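Local atomic coordinates of alpha-amylase G-6 (Bacillus halodurans, PDB entry 2C3G), a protein that probably binds starch through this family 26 carbohydrate-binding module, one piece of a longer amylase. Residues 61-64 and 70-73. Sequence-based numbering, arbitrary orientation.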
ATOM      1  N   ARG A  61      -0.375  -3.100  -8.574  1.00 23.74           N
ATOM      2  CA  ARG A  61       1.033  -3.362  -8.328  1.00 24.79           C
ATOM      3  C   ARG A  61       1.458  -2.282  -7.366  1.00 24.60           C
ATOM      4  O   ARG A  61       1.202  -1.124  -7.623  1.00 24.67           O
ATOM      5  CB  ARG A  61       1.843  -3.250  -9.630  1.00 24.74           C
ATOM      6  CG  ARG A  61       2.434  -4.551 -10.113  1.00 25.60           C
ATOM      7  CD  ARG A  61       2.075  -4.878 -11.533  1.00 28.93           C
ATOM      8  NE  ARG A  61       2.820  -6.045 -12.023  1.00 33.45           N
ATOM      9  CZ  ARG A  61       2.277  -7.101 -12.626  1.00 34.06           C
ATOM     10  NH1 ARG A  61       3.045  -8.095 -13.020  1.00 37.77           N
ATOM     11  NH2 ARG A  61       0.972  -7.183 -12.825  1.00 36.43           N
ATOM     12  N   LEU A  62       2.096  -2.648  -6.255  1.00 25.51           N
ATOM     13  CA  LEU A  62       2.386  -1.637  -5.228  1.00 25.84           C
ATOM     14  C   LEU A  62       3.781  -1.619  -4.572  1.00 26.03           C
ATOM     15  O   LEU A  62       4.465  -2.629  -4.448  1.00 26.25           O
ATOM     16  CB  LEU A  62       1.274  -1.618  -4.161  1.00 26.39           C
ATOM     17  CG  LEU A  62       1.132  -2.807  -3.191  1.00 26.14           C
ATOM     18  CD1 LEU A  62       2.108  -2.677  -2.029  1.00 26.73           C
ATOM     19  CD2 LEU A  62      -0.303  -2.920  -2.708  1.00 23.27           C
ATOM     20  N   LEU A  63       4.184  -0.432  -4.151  1.00 26.36           N
ATOM     21  CA  LEU A  63       5.363  -0.281  -3.301  1.00 26.31           C
ATOM     22  C   LEU A  63       5.024   0.652  -2.143  1.00 25.42           C
ATOM     23  O   LEU A  63       4.223   1.561  -2.291  1.00 24.82           O
ATOM     24  CB  LEU A  63       6.548   0.299  -4.091  1.00 26.32           C
ATOM     25  CG  LEU A  63       7.091  -0.461  -5.303  1.00 27.03           C
ATOM     26  CD1 LEU A  63       6.664   0.229  -6.600  1.00 27.84           C
ATOM     27  CD2 LEU A  63       8.590  -0.566  -5.241  1.00 26.36           C
ATOM     28  N   PHE A  64       5.651   0.412  -1.001  1.00 25.43           N
ATOM     29  CA  PHE A  64       5.644   1.345   0.119  1.00 25.28           C
ATOM     30  C   PHE A  64       6.842   2.276  -0.009  1.00 26.19           C
ATOM     31  O   PHE A  64       7.889   1.883  -0.529  1.00 26.75           O
ATOM     32  CB  PHE A  64       5.695   0.578   1.445  1.00 24.62           C
ATOM     33  CG  PHE A  64       4.602  -0.438   1.575  1.00 22.24           C
ATOM     34  CD1 PHE A  64       3.282  -0.028   1.739  1.00 19.65           C
ATOM     35  CD2 PHE A  64       4.880  -1.795   1.477  1.00 19.09           C
ATOM     36  CE1 PHE A  64       2.247  -0.965   1.827  1.00 19.93           C
ATOM     37  CE2 PHE A  64       3.851  -2.748   1.571  1.00 21.53           C
ATOM     38  CZ  PHE A  64       2.534  -2.333   1.740  1.00 19.19           C
ATOM     39  N   ASN A  70      13.344   6.238   1.442  1.00 37.13           N
ATOM     40  CA  ASN A  70      13.023   4.851   1.774  1.00 36.55           C
ATOM     41  C   ASN A  70      11.895   4.276   0.902  1.00 36.27           C
ATOM     42  O   ASN A  70      11.013   5.015   0.442  1.00 36.05           O
ATOM     43  CB  ASN A  70      12.664   4.690   3.254  1.00 36.16           C
ATOM     44  CG  ASN A  70      13.807   5.038   4.179  1.00 36.09           C
ATOM     45  OD1 ASN A  70      13.828   6.117   4.774  1.00 35.56           O
ATOM     46  ND2 ASN A  70      14.761   4.116   4.328  1.00 33.91           N
ATOM     47  N   GLN A  71      11.944   2.955   0.696  1.00 35.99           N
ATOM     48  CA  GLN A  71      10.938   2.196  -0.058  1.00 35.75           C
ATOM     49  C   GLN A  71      11.068   0.697   0.211  1.00 35.66           C
ATOM     50  O   GLN A  71      12.102   0.233   0.706  1.00 35.43           O
ATOM     51  CB  GLN A  71      11.058   2.461  -1.565  1.00 35.62           C
ATOM     52  CG  GLN A  71      12.295   1.839  -2.200  1.00 35.80           C
ATOM     53  CD  GLN A  71      12.279   1.904  -3.706  1.00 35.51           C
ATOM     54  OE1 GLN A  71      11.895   0.936  -4.383  1.00 34.76           O
ATOM     55  NE2 GLN A  71      12.690   3.037  -4.242  1.00 34.52           N
ATOM     56  N   TRP A  72      10.016  -0.049  -0.132  1.00 35.66           N
ATOM     57  CA  TRP A  72       9.982  -1.497   0.042  1.00 35.81           C
ATOM     58  C   TRP A  72       8.998  -2.079  -0.964  1.00 36.36           C
ATOM     59  O   TRP A  72       7.803  -1.772  -0.905  1.00 36.31           O
ATOM     60  CB  TRP A  72       9.548  -1.839   1.460  1.00 35.72           C
ATOM     61  CG  TRP A  72       9.714  -3.251   1.870  1.00 35.83           C
ATOM     62  CD1 TRP A  72       9.821  -4.350   1.063  1.00 35.79           C
ATOM     63  CD2 TRP A  72       9.780  -3.734   3.219  1.00 37.60           C
ATOM     64  NE1 TRP A  72       9.956  -5.487   1.826  1.00 36.98           N
ATOM     65  CE2 TRP A  72       9.935  -5.141   3.155  1.00 38.12           C
ATOM     66  CE3 TRP A  72       9.728  -3.116   4.489  1.00 37.93           C
ATOM     67  CZ2 TRP A  72      10.038  -5.948   4.316  1.00 38.26           C
ATOM     68  CZ3 TRP A  72       9.827  -3.916   5.643  1.00 38.61           C
ATOM     69  CH2 TRP A  72       9.988  -5.319   5.543  1.00 38.54           C
ATOM     70  N   PRO A  73       9.492  -2.848  -1.937  1.00 37.10           N
ATOM     71  CA  PRO A  73      10.930  -3.010  -2.200  1.00 37.96           C
ATOM     72  C   PRO A  73      11.486  -1.624  -2.557  1.00 38.63           C
ATOM     73  O   PRO A  73      10.717  -0.856  -3.127  1.00 38.42           O
ATOM     74  CB  PRO A  73      10.931  -3.937  -3.411  1.00 38.25           C
ATOM     75  CG  PRO A  73       9.643  -4.667  -3.292  1.00 37.10           C
ATOM     76  CD  PRO A  73       8.679  -3.599  -2.911  1.00 36.94           C
TER
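The Phe64 ring meets the carbonyl oxygen of Trp72 obliquely, at 3.8 Å from Phe64 CD2 to Trp72 O, while Leu62 CD1, two residues earlier on the same strand, covers one face of that ring from an offset position near the rim. Phe11, from strand 6-12, also stacks with Phe64. The indole of Trp72 starts from the same side of the sheet as the phenyl but runs away from it, and is met edge-to-face by Phe88; Trp17 touches both aromatic residues.

Two backbone hydrogen bonds pair Phe64 with Trp72. Phe64 N donates to Trp72 O, and Trp72 N returns the bond to Phe64 O at 2.9 Å, with N-H...O angles of 158° and 151°. This reciprocal pair, with Phe64 CA and Trp72 CA 5.2 Å apart, identifies an antiparallel hydrogen-bonded pair. Phe64 O is approached a second time, by the CA-H of Gln71 (Gln71 CA to Phe64 O 3.1 Å), with a bent angle at the hydrogen.

On the other side of the sheet, Leu63 sets CG anti to its carbonyl carbon (chi1 -60°), and CD2 is the branch that reaches across. Leu63 CD2 lies 3.8 Å from Pro73 CD; it also sits 3.0 Å from Pro73 O, short enough for the exact placing of the methyl to be doubtful. The peptide bond before Pro73 is cis. Gln71 runs alongside Leu63, pointing the same way, and also touches Trp36.

The contact thus joins strands 59-66 and 71-82 near their connecting turn, with Asp66 OD1 accepting a hydrogen bond from Asn70 N: a beta hairpin in the three-stranded antiparallel sheet, whose Leu62 and Phe64 pack against Ile9 of the facing sheet, as in a beta-sandwich carbohydrate-binding module.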